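Local coordinates for GH127 beta-L-arabinofuranoside (Geobacillus stearothermophilus, PDB 4QK0), which probably hydrolyses beta-L-arabinofuranosides, releasing L-arabinose, as a family 127 glycoside hydrolase, at residues 103-106 with 107-111. Sequence-based numbering, arbitrary orientation.
Sequences DDVI and ELLGR
Glu107 meets Asp103, and Ile106 O meets Gly110 N, one turn apart on the alpha-helix 96-112, an amphipathic helix of the helical GH127 catalytic domain. Four successive i to i+4 backbone bonds run through these two turns. Glu107 N donates to Asp103 O at 3.0 Å, with an N-H...O angle of 148° and the donor tilted from the carbonyl plane. Leu109 N approaches Val105 O more directly, at 2.8 Å and 166°. Gly110 N to Ile106 O, at 2.9 Å, and Leu108 N to Asp104 O complete the ladder.

The side chain of Glu107 stands out from the helix and leans back toward Asp103. Its chi1 of -70° sets CG beside its own backbone N and 3.5 Å from Asp103 O; the bend at chi2 then directs the carboxylate. That group reaches the same carbonyl through a water, which donates both to Asp103 O and, at 2.6 Å, to Glu107 OE2. Asp103 O thus accepts from a backbone amide and a water, while Glu107 OE1 turns to a salt bridge with Arg162.

On the buried side, Val105 and Leu109 form an apolar i to i+4 pair, CG1 of the valine lying 4.4 Å from CG of the leucine. Both rest on Leu83 of helix 76-92. The side chain of Ile106 turns to Phe163 and Arg162 of helix 162-177, Leu109 also packing against Phe163, whereas Leu108 touches Ile55 and Phe58 of helix 54-61. One helix therefore joins three neighbours through its apolar face.

Arg111 runs back along the more polar surface and lays one guanidinium face over Leu108 CA, offset toward the rim. A second water, at the guanidinium edge and in its plane, accepts from Arg111 NH2 and donates to Asp104 O at 2.8 Å.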
loop_
_atom_site.group_PDB
_atom_site.type_symbol
_atom_site.label_atom_id
_atom_site.label_comp_id
_atom_site.label_asym_id
_atom_site.label_seq_id
_atom_site.Cartn_x
_atom_site.Cartn_y
_atom_site.Cartn_z
ATOM N N ASP A 103 33.680 -31.443 1.402
ATOM C CA ASP A 103 35.127 -31.466 1.088
ATOM C C ASP A 103 35.437 -31.257 -0.388
ATOM O O ASP A 103 36.363 -30.549 -0.697
ATOM C CB ASP A 103 35.795 -32.747 1.638
ATOM C CG ASP A 103 35.913 -32.735 3.189
ATOM O OD1 ASP A 103 35.844 -31.647 3.810
ATOM O OD2 ASP A 103 36.028 -33.809 3.782
ATOM N N ASP A 104 34.646 -31.858 -1.283
ATOM C CA ASP A 104 34.872 -31.760 -2.714
ATOM C C ASP A 104 34.554 -30.354 -3.206
ATOM O O ASP A 104 35.246 -29.830 -4.072
ATOM C CB ASP A 104 33.987 -32.752 -3.500
ATOM C CG ASP A 104 34.384 -34.233 -3.283
ATOM O OD1 ASP A 104 35.501 -34.493 -2.788
ATOM O OD2 ASP A 104 33.570 -35.140 -3.630
ATOM N N VAL A 105 33.475 -29.764 -2.691
ATOM C CA VAL A 105 33.136 -28.402 -3.046
ATOM C C VAL A 105 34.258 -27.510 -2.598
ATOM O O VAL A 105 34.698 -26.631 -3.321
ATOM C CB VAL A 105 31.816 -27.948 -2.366
ATOM C CG1 VAL A 105 31.580 -26.452 -2.528
ATOM C CG2 VAL A 105 30.640 -28.739 -2.916
ATOM N N ILE A 106 34.761 -27.760 -1.404
ATOM C CA ILE A 106 35.825 -26.942 -0.856
ATOM C C ILE A 106 37.065 -27.004 -1.716
ATOM O O ILE A 106 37.714 -25.973 -1.963
ATOM C CB ILE A 106 36.106 -27.351 0.607
ATOM C CG1 ILE A 106 34.976 -26.876 1.502
ATOM C CG2 ILE A 106 37.411 -26.755 1.101
ATOM C CD1 ILE A 106 34.912 -27.529 2.864
ATOM N N GLU A 107 37.407 -28.198 -2.209
ATOM C CA GLU A 107 38.623 -28.320 -3.054
ATOM C C GLU A 107 38.417 -27.608 -4.370
ATOM O O GLU A 107 39.326 -26.986 -4.905
ATOM C CB GLU A 107 39.013 -29.789 -3.260
ATOM C CG GLU A 107 39.569 -30.521 -2.002
ATOM C CD GLU A 107 40.805 -29.859 -1.348
ATOM O OE1 GLU A 107 41.633 -29.229 -2.060
ATOM O OE2 GLU A 107 40.987 -29.978 -0.115
ATOM N N LEU A 108 37.180 -27.662 -4.862
ATOM C CA LEU A 108 36.799 -26.904 -6.046
ATOM C C LEU A 108 36.935 -25.408 -5.829
ATOM O O LEU A 108 37.523 -24.697 -6.645
ATOM C CB LEU A 108 35.383 -27.255 -6.465
ATOM C CG LEU A 108 34.802 -26.432 -7.605
ATOM C CD1 LEU A 108 35.631 -26.549 -8.857
ATOM C CD2 LEU A 108 33.379 -26.915 -7.883
ATOM N N LEU A 109 36.444 -24.913 -4.717
ATOM C CA LEU A 109 36.693 -23.505 -4.413
ATOM C C LEU A 109 38.186 -23.198 -4.439
ATOM O O LEU A 109 38.599 -22.188 -5.020
ATOM C CB LEU A 109 36.136 -23.121 -3.044
ATOM C CG LEU A 109 34.638 -23.302 -2.866
ATOM C CD1 LEU A 109 34.206 -22.882 -1.469
ATOM C CD2 LEU A 109 33.848 -22.508 -3.883
ATOM N N GLY A 110 38.985 -24.051 -3.771
ATOM C CA GLY A 110 40.452 -23.887 -3.756
ATOM C C GLY A 110 41.052 -23.852 -5.155
ATOM O O GLY A 110 41.943 -23.046 -5.428
ATOM N N ARG A 111 40.506 -24.636 -6.089
ATOM C CA ARG A 111 40.994 -24.544 -7.504
ATOM C C ARG A 111 40.459 -23.353 -8.261
ATOM O O ARG A 111 41.077 -22.926 -9.193
ATOM C CB ARG A 111 40.695 -25.849 -8.267
ATOM C CG ARG A 111 41.356 -27.075 -7.601
ATOM C CD ARG A 111 41.239 -28.354 -8.447
ATOM N NE ARG A 111 39.862 -28.772 -8.777
ATOM C CZ ARG A 111 39.054 -29.477 -7.978
ATOM N NH1 ARG A 111 39.450 -29.869 -6.778
ATOM N NH2 ARG A 111 37.827 -29.774 -8.361
HETATM O O HOH W 1 38.605 -30.030 1.031
HETATM O O HOH W 2 36.784 -31.096 -5.995
#